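Local structure of terminase, large subunit (Enterobacteria phage P22, 4DKW) at residues L112-V125 against A175-R187. The protein packages viral DNA into empty capsids as an ATP-driven motor and cuts the genome with its magnesium-dependent C-terminal nuclease domain, the part present here. Sequence-based numbering, arbitrary orientation.
Sequences LPDHATFPDGGNSV and ATRYGYMMRRFAR
Met181, the last residue of helix 171-181, and Met182, just past its end, grip the loop between strand 110-111 and helix 125-137 in this RNase H-like nuclease domain. Met181 lays CG over one face of the Phe118 ring, 3.9 Å from its centroid, while SD approaches the same ring obliquely in a Met-aromatic contact. Its chain bends at chi3 (61°), bringing CE against the loop backbone, 3.6 Å from Ala116 O. Met182 packs CG against Ala116 and turns its methyl to meet Leu112 CD1 tip to tip; its sulfur accepts a weak, nearly straight hydrogen bond from Thr117 N (3.4 Å to SD). Leu112 rests on Phe185 CB. Beyond the helix, the extended Arg184 chain clasps Thr117 O end-on with NH1 and NH2, at 3.0 and 3.1 Å, the oxygen lying in the guanidinium plane and Pro119 CA over one face. At the other end, Val125 CG1 sits centrally over the Arg177 guanidinium, whose NH2 is held by a salt bridge to Asp174. Ala116 CB packs on Tyr178, whose side chain lies about 4 Å from that of the magnesium ligand Asp33, placing this join beside the nuclease site. A type I turn, Phe118 to Gly121, and an Asx turn at Asp120 shape the loop. Two waters in the guanidinium plane link Arg177 NH1 to Asn123 O and, 2.9 Å from NH1, to Ser124 O.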
ATOM      1  N   LEU A 112     -12.176  -5.031  -1.064  1.00 39.62           N
ATOM      2  CA  LEU A 112     -12.615  -5.630   0.195  1.00 38.43           C
ATOM      3  C   LEU A 112     -13.852  -4.887   0.738  1.00 39.85           C
ATOM      4  O   LEU A 112     -14.011  -3.685   0.511  1.00 34.25           O
ATOM      5  CB  LEU A 112     -11.472  -5.646   1.222  1.00 32.91           C
ATOM      6  CG  LEU A 112     -10.418  -6.744   1.010  1.00 30.99           C
ATOM      7  CD1 LEU A 112      -9.151  -6.500   1.826  1.00 25.99           C
ATOM      8  CD2 LEU A 112     -10.999  -8.109   1.339  1.00 20.43           C
ATOM      9  N   PRO A 113     -14.737  -5.606   1.450  1.00 39.36           N
ATOM     10  CA  PRO A 113     -16.001  -5.016   1.909  1.00 40.89           C
ATOM     11  C   PRO A 113     -15.851  -3.817   2.838  1.00 43.72           C
ATOM     12  O   PRO A 113     -16.673  -2.900   2.771  1.00 43.80           O
ATOM     13  CB  PRO A 113     -16.691  -6.175   2.642  1.00 41.06           C
ATOM     14  CG  PRO A 113     -15.600  -7.180   2.919  1.00 39.87           C
ATOM     15  CD  PRO A 113     -14.642  -7.039   1.784  1.00 41.34           C
ATOM     16  N   ASP A 114     -14.820  -3.823   3.679  1.00 43.86           N
ATOM     17  CA  ASP A 114     -14.627  -2.759   4.673  1.00 41.32           C
ATOM     18  C   ASP A 114     -13.293  -2.014   4.515  1.00 39.73           C
ATOM     19  O   ASP A 114     -12.326  -2.555   3.955  1.00 36.06           O
ATOM     20  CB  ASP A 114     -14.759  -3.327   6.088  1.00 46.30           C
ATOM     21  CG  ASP A 114     -16.093  -4.031   6.311  1.00 54.47           C
ATOM     22  OD1 ASP A 114     -17.127  -3.330   6.409  1.00 52.84           O
ATOM     23  OD2 ASP A 114     -16.106  -5.283   6.399  1.00 51.46           O
ATOM     24  N   HIS A 115     -13.240  -0.776   5.005  1.00 36.76           N
ATOM     25  CA  HIS A 115     -12.032   0.046   4.921  1.00 38.93           C
ATOM     26  C   HIS A 115     -10.890  -0.561   5.715  1.00 36.40           C
ATOM     27  O   HIS A 115     -11.113  -1.429   6.554  1.00 35.06           O
ATOM     28  CB  HIS A 115     -12.306   1.490   5.391  1.00 37.98           C
ATOM     29  CG  HIS A 115     -12.472   1.613   6.906  1.00 48.03           C
ATOM     30  ND1 HIS A 115     -13.420   0.939   7.578  1.00 55.62           N
ATOM     31  CD2 HIS A 115     -11.773   2.349   7.782  1.00 47.34           C
ATOM     32  CE1 HIS A 115     -13.337   1.240   8.871  1.00 53.64           C
ATOM     33  NE2 HIS A 115     -12.338   2.078   9.028  1.00 48.41           N
ATOM     34  N   ALA A 116      -9.671  -0.112   5.438  1.00 29.93           N
ATOM     35  CA  ALA A 116      -8.492  -0.744   6.009  1.00 26.41           C
ATOM     36  C   ALA A 116      -8.397  -0.486   7.496  1.00 28.59           C
ATOM     37  O   ALA A 116      -8.334   0.664   7.939  1.00 32.75           O
ATOM     38  CB  ALA A 116      -7.224  -0.248   5.308  1.00 26.11           C
ATOM     39  N   THR A 117      -8.394  -1.570   8.267  1.00 28.27           N
ATOM     40  CA  THR A 117      -8.156  -1.491   9.705  1.00 24.88           C
ATOM     41  C   THR A 117      -7.174  -2.569  10.170  1.00 23.53           C
ATOM     42  O   THR A 117      -7.028  -3.607   9.528  1.00 28.09           O
ATOM     43  CB  THR A 117      -9.470  -1.632  10.504  1.00 25.02           C
ATOM     44  OG1 THR A 117     -10.080  -2.902  10.228  1.00 30.01           O
ATOM     45  CG2 THR A 117     -10.442  -0.525  10.141  1.00 27.79           C
ATOM     46  N   PHE A 118      -6.557  -2.336  11.322  1.00 21.70           N
ATOM     47  CA  PHE A 118      -5.856  -3.388  12.034  1.00 21.10           C
ATOM     48  C   PHE A 118      -6.927  -4.342  12.551  1.00 27.34           C
ATOM     49  O   PHE A 118      -8.115  -4.034  12.484  1.00 31.17           O
ATOM     50  CB  PHE A 118      -5.056  -2.813  13.201  1.00 24.29           C
ATOM     51  CG  PHE A 118      -3.837  -2.043  12.782  1.00 24.34           C
ATOM     52  CD1 PHE A 118      -2.668  -2.703  12.445  1.00 23.01           C
ATOM     53  CD2 PHE A 118      -3.860  -0.660  12.729  1.00 22.20           C
ATOM     54  CE1 PHE A 118      -1.546  -1.997  12.061  1.00 24.92           C
ATOM     55  CE2 PHE A 118      -2.741   0.049  12.345  1.00 24.83           C
ATOM     56  CZ  PHE A 118      -1.583  -0.620  12.011  1.00 25.17           C
ATOM     57  N   PRO A 119      -6.516  -5.493  13.063  1.00 28.42           N
ATOM     58  CA  PRO A 119      -7.474  -6.497  13.536  1.00 24.60           C
ATOM     59  C   PRO A 119      -8.446  -5.948  14.581  1.00 30.57           C
ATOM     60  O   PRO A 119      -9.596  -6.377  14.628  1.00 29.29           O
ATOM     61  CB  PRO A 119      -6.578  -7.574  14.164  1.00 20.00           C
ATOM     62  CG  PRO A 119      -5.162  -7.247  13.742  1.00 20.00           C
ATOM     63  CD  PRO A 119      -5.195  -6.084  12.804  1.00 20.00           C
ATOM     64  N   ASP A 120      -7.987  -5.012  15.405  1.00 33.51           N
ATOM     65  CA  ASP A 120      -8.809  -4.487  16.493  1.00 27.55           C
ATOM     66  C   ASP A 120      -9.719  -3.329  16.081  1.00 28.15           C
ATOM     67  O   ASP A 120     -10.388  -2.736  16.924  1.00 32.42           O
ATOM     68  CB  ASP A 120      -7.932  -4.078  17.681  1.00 29.69           C
ATOM     69  CG  ASP A 120      -7.096  -2.847  17.395  1.00 37.63           C
ATOM     70  OD1 ASP A 120      -7.093  -2.380  16.238  1.00 39.53           O
ATOM     71  OD2 ASP A 120      -6.439  -2.347  18.331  1.00 43.74           O
ATOM     72  N   GLY A 121      -9.750  -3.013  14.791  1.00 26.08           N
ATOM     73  CA  GLY A 121     -10.605  -1.944  14.297  1.00 28.11           C
ATOM     74  C   GLY A 121      -9.913  -0.591  14.200  1.00 29.76           C
ATOM     75  O   GLY A 121     -10.474   0.366  13.672  1.00 29.63           O
ATOM     76  N   GLY A 122      -8.685  -0.510  14.706  1.00 27.68           N
ATOM     77  CA  GLY A 122      -7.946   0.737  14.683  1.00 27.50           C
ATOM     78  C   GLY A 122      -7.373   1.027  13.311  1.00 23.61           C
ATOM     79  O   GLY A 122      -7.343   0.154  12.453  1.00 30.24           O
ATOM     80  N   ASN A 123      -6.912   2.254  13.101  1.00 26.57           N
ATOM     81  CA  ASN A 123      -6.295   2.613  11.825  1.00 28.14           C
ATOM     82  C   ASN A 123      -5.156   3.625  11.979  1.00 27.53           C
ATOM     83  O   ASN A 123      -4.808   4.330  11.033  1.00 34.32           O
ATOM     84  CB  ASN A 123      -7.347   3.096  10.808  1.00 31.78           C
ATOM     85  CG  ASN A 123      -7.890   4.494  11.124  1.00 38.91           C
ATOM     86  OD1 ASN A 123      -7.722   5.009  12.234  1.00 42.23           O
ATOM     87  ND2 ASN A 123      -8.550   5.108  10.146  1.00 38.85           N
ATOM     88  N   SER A 124      -4.572   3.675  13.173  1.00 24.63           N
ATOM     89  CA  SER A 124      -3.427   4.546  13.451  1.00 22.80           C
ATOM     90  C   SER A 124      -2.307   4.514  12.392  1.00 24.83           C
ATOM     91  O   SER A 124      -1.726   3.462  12.118  1.00 29.11           O
ATOM     92  CB  SER A 124      -2.833   4.189  14.811  1.00 17.68           C
ATOM     93  OG  SER A 124      -1.635   4.902  15.049  1.00 24.50           O
ATOM     94  N   VAL A 125      -2.011   5.669  11.802  1.00 25.53           N
ATOM     95  CA  VAL A 125      -0.868   5.791  10.900  1.00 23.03           C
ATOM     96  C   VAL A 125       0.438   5.571  11.671  1.00 22.56           C
ATOM     97  O   VAL A 125       1.317   4.838  11.225  1.00 26.49           O
ATOM     98  CB  VAL A 125      -0.834   7.169  10.214  1.00 21.32           C
ATOM     99  CG1 VAL A 125       0.359   7.269   9.265  1.00 20.26           C
ATOM    100  CG2 VAL A 125      -2.137   7.417   9.476  1.00 21.53           C
ATOM    101  N   ALA A 175      -0.991   3.381   0.722  1.00 25.53           N
ATOM    102  CA  ALA A 175      -1.454   2.125   0.131  1.00 20.45           C
ATOM    103  C   ALA A 175      -0.711   0.917   0.707  1.00 25.84           C
ATOM    104  O   ALA A 175      -1.335  -0.068   1.095  1.00 25.83           O
ATOM    105  CB  ALA A 175      -1.314   2.166  -1.387  1.00 17.14           C
ATOM    106  N   THR A 176       0.618   1.000   0.768  1.00 25.72           N
ATOM    107  CA  THR A 176       1.415  -0.085   1.322  1.00 19.86           C
ATOM    108  C   THR A 176       0.986  -0.383   2.748  1.00 21.06           C
ATOM    109  O   THR A 176       0.810  -1.534   3.126  1.00 25.18           O
ATOM    110  CB  THR A 176       2.912   0.243   1.296  1.00 18.28           C
ATOM    111  OG1 THR A 176       3.309   0.508  -0.053  1.00 22.61           O
ATOM    112  CG2 THR A 176       3.721  -0.931   1.822  1.00 25.94           C
ATOM    113  N   ARG A 177       0.791   0.672   3.526  1.00 21.54           N
ATOM    114  CA  ARG A 177       0.380   0.549   4.911  1.00 18.55           C
ATOM    115  C   ARG A 177      -1.009  -0.107   5.006  1.00 24.29           C
ATOM    116  O   ARG A 177      -1.237  -0.976   5.862  1.00 22.49           O
ATOM    117  CB  ARG A 177       0.409   1.933   5.561  1.00 18.01           C
ATOM    118  CG  ARG A 177       0.633   1.931   7.050  1.00 24.76           C
ATOM    119  CD  ARG A 177       0.959   3.329   7.591  1.00 21.46           C
ATOM    120  NE  ARG A 177       0.294   4.391   6.833  1.00 25.83           N
ATOM    121  CZ  ARG A 177      -1.000   4.683   6.916  1.00 22.41           C
ATOM    122  NH1 ARG A 177      -1.789   3.993   7.731  1.00 17.93           N
ATOM    123  NH2 ARG A 177      -1.505   5.663   6.176  1.00 20.77           N
ATOM    124  N   TYR A 178      -1.920   0.268   4.110  1.00 21.52           N
ATOM    125  CA  TYR A 178      -3.264  -0.344   4.079  1.00 23.61           C
ATOM    126  C   TYR A 178      -3.238  -1.843   3.773  1.00 25.78           C
ATOM    127  O   TYR A 178      -3.991  -2.617   4.373  1.00 26.53           O
ATOM    128  CB  TYR A 178      -4.193   0.350   3.074  1.00 17.44           C
ATOM    129  CG  TYR A 178      -4.374   1.824   3.334  1.00 28.57           C
ATOM    130  CD1 TYR A 178      -4.376   2.324   4.631  1.00 25.24           C
ATOM    131  CD2 TYR A 178      -4.530   2.719   2.281  1.00 27.50           C
ATOM    132  CE1 TYR A 178      -4.530   3.675   4.867  1.00 26.33           C
ATOM    133  CE2 TYR A 178      -4.688   4.066   2.510  1.00 28.62           C
ATOM    134  CZ  TYR A 178      -4.691   4.538   3.803  1.00 28.95           C
ATOM    135  OH  TYR A 178      -4.852   5.882   4.032  1.00 32.21           O
ATOM    136  N   GLY A 179      -2.388  -2.241   2.830  1.00 20.78           N
ATOM    137  CA  GLY A 179      -2.244  -3.641   2.476  1.00 19.18           C
ATOM    138  C   GLY A 179      -1.689  -4.431   3.643  1.00 23.32           C
ATOM    139  O   GLY A 179      -2.147  -5.534   3.940  1.00 22.08           O
ATOM    140  N   TYR A 180      -0.696  -3.856   4.310  1.00 22.17           N
ATOM    141  CA  TYR A 180      -0.113  -4.460   5.495  1.00 19.18           C
ATOM    142  C   TYR A 180      -1.148  -4.620   6.628  1.00 19.00           C
ATOM    143  O   TYR A 180      -1.240  -5.673   7.268  1.00 19.38           O
ATOM    144  CB  TYR A 180       1.109  -3.655   5.963  1.00 20.08           C
ATOM    145  CG  TYR A 180       1.642  -4.118   7.300  1.00 24.73           C
ATOM    146  CD1 TYR A 180       2.368  -5.289   7.403  1.00 15.37           C
ATOM    147  CD2 TYR A 180       1.409  -3.385   8.462  1.00 25.66           C
ATOM    148  CE1 TYR A 180       2.834  -5.734   8.621  1.00 22.05           C
ATOM    149  CE2 TYR A 180       1.888  -3.817   9.697  1.00 15.77           C
ATOM    150  CZ  TYR A 180       2.594  -4.997   9.760  1.00 23.62           C
ATOM    151  OH  TYR A 180       3.079  -5.464  10.954  1.00 25.67           O
ATOM    152  N   MET A 181      -1.927  -3.577   6.874  1.00 24.27           N
ATOM    153  CA  MET A 181      -2.934  -3.611   7.931  1.00 22.34           C
ATOM    154  C   MET A 181      -3.952  -4.711   7.694  1.00 27.05           C
ATOM    155  O   MET A 181      -4.395  -5.384   8.632  1.00 26.33           O
ATOM    156  CB  MET A 181      -3.653  -2.271   8.017  1.00 23.28           C
ATOM    157  CG  MET A 181      -2.774  -1.149   8.540  1.00 26.03           C
ATOM    158  SD  MET A 181      -3.525   0.474   8.290  1.00 28.19           S
ATOM    159  CE  MET A 181      -5.018   0.309   9.246  1.00 16.73           C
ATOM    160  N   MET A 182      -4.309  -4.896   6.429  1.00 25.90           N
ATOM    161  CA  MET A 182      -5.346  -5.847   6.049  1.00 26.69           C
ATOM    162  C   MET A 182      -4.797  -7.198   5.594  1.00 24.96           C
ATOM    163  O   MET A 182      -5.502  -7.957   4.937  1.00 24.53           O
ATOM    164  CB  MET A 182      -6.219  -5.251   4.946  1.00 25.70           C
ATOM    165  CG  MET A 182      -7.037  -4.067   5.397  1.00 27.14           C
ATOM    166  SD  MET A 182      -8.404  -4.521   6.493  1.00 27.67           S
ATOM    167  CE  MET A 182      -9.738  -4.805   5.337  1.00 28.49           C
ATOM    168  N   ARG A 183      -3.554  -7.499   5.964  1.00 23.00           N
ATOM    169  CA  ARG A 183      -2.881  -8.712   5.513  1.00 22.57           C
ATOM    170  C   ARG A 183      -3.620 -10.001   5.872  1.00 26.89           C
ATOM    171  O   ARG A 183      -3.382 -11.041   5.256  1.00 25.05           O
ATOM    172  CB  ARG A 183      -1.434  -8.752   6.011  1.00 22.30           C
ATOM    173  CG  ARG A 183      -1.271  -8.861   7.512  1.00 21.16           C
ATOM    174  CD  ARG A 183       0.175  -8.676   7.887  1.00 20.47           C
ATOM    175  NE  ARG A 183       0.411  -8.821   9.322  1.00 21.18           N
ATOM    176  CZ  ARG A 183       0.171  -7.872  10.224  1.00 24.31           C
ATOM    177  NH1 ARG A 183      -0.331  -6.702   9.849  1.00 20.91           N
ATOM    178  NH2 ARG A 183       0.427  -8.093  11.505  1.00 23.94           N
ATOM    179  N   ARG A 184      -4.537  -9.934   6.838  1.00 22.94           N
ATOM    180  CA  ARG A 184      -5.333 -11.118   7.197  1.00 23.36           C
ATOM    181  C   ARG A 184      -6.274 -11.535   6.059  1.00 27.09           C
ATOM    182  O   ARG A 184      -6.801 -12.649   6.057  1.00 26.32           O
ATOM    183  CB  ARG A 184      -6.128 -10.890   8.488  1.00 23.77           C
ATOM    184  CG  ARG A 184      -7.128  -9.719   8.422  1.00 27.97           C
ATOM    185  CD  ARG A 184      -7.626  -9.322   9.809  1.00 25.41           C
ATOM    186  NE  ARG A 184      -8.566  -8.201   9.767  1.00 26.41           N
ATOM    187  CZ  ARG A 184      -8.200  -6.924   9.675  1.00 26.39           C
ATOM    188  NH1 ARG A 184      -6.910  -6.609   9.606  1.00 24.85           N
ATOM    189  NH2 ARG A 184      -9.118  -5.960   9.646  1.00 26.93           N
ATOM    190  N   PHE A 185      -6.480 -10.627   5.102  1.00 24.89           N
ATOM    191  CA  PHE A 185      -7.312 -10.893   3.931  1.00 26.57           C
ATOM    192  C   PHE A 185      -6.513 -11.286   2.684  1.00 26.19           C
ATOM    193  O   PHE A 185      -7.099 -11.617   1.649  1.00 27.36           O
ATOM    194  CB  PHE A 185      -8.231  -9.711   3.629  1.00 27.06           C
ATOM    195  CG  PHE A 185      -9.224  -9.440   4.712  1.00 27.44           C
ATOM    196  CD1 PHE A 185     -10.296 -10.290   4.914  1.00 28.39           C
ATOM    197  CD2 PHE A 185      -9.072  -8.346   5.545  1.00 27.08           C
ATOM    198  CE1 PHE A 185     -11.199 -10.050   5.909  1.00 34.56           C
ATOM    199  CE2 PHE A 185      -9.974  -8.109   6.541  1.00 30.32           C
ATOM    200  CZ  PHE A 185     -11.060  -8.951   6.728  1.00 34.00           C
ATOM    201  N   ALA A 186      -5.185 -11.245   2.786  1.00 25.17           N
ATOM    202  CA  ALA A 186      -4.309 -11.694   1.706  1.00 25.37           C
ATOM    203  C   ALA A 186      -4.611 -13.148   1.356  1.00 30.70           C
ATOM    204  O   ALA A 186      -4.845 -13.977   2.236  1.00 33.04           O
ATOM    205  CB  ALA A 186      -2.853 -11.518   2.096  1.00 24.26           C
ATOM    206  N   ARG A 187      -4.616 -13.457   0.064  1.00 27.87           N
ATOM    207  CA  ARG A 187      -4.952 -14.801  -0.386  1.00 27.83           C
ATOM    208  C   ARG A 187      -3.710 -15.557  -0.879  1.00 28.22           C
ATOM    209  O   ARG A 187      -2.814 -14.970  -1.485  1.00 27.72           O
ATOM    210  CB  ARG A 187      -6.023 -14.738  -1.477  1.00 35.26           C
ATOM    211  CG  ARG A 187      -5.544 -14.114  -2.785  1.00 52.14           C
ATOM    212  CD  ARG A 187      -6.669 -13.980  -3.810  1.00 71.97           C
ATOM    213  NE  ARG A 187      -7.418 -15.219  -4.010  1.00 83.53           N
ATOM    214  CZ  ARG A 187      -8.255 -15.433  -5.023  1.00 87.50           C
ATOM    215  NH1 ARG A 187      -8.443 -14.498  -5.945  1.00 87.69           N
ATOM    216  NH2 ARG A 187      -8.893 -16.590  -5.121  1.00 89.58           N
TER
HETATM  217  O   HOH W   1      -4.876   4.749   8.294  1.00 16.68           O
HETATM  218  O   HOH W   2      -1.176   2.061   9.756  1.00 22.55           O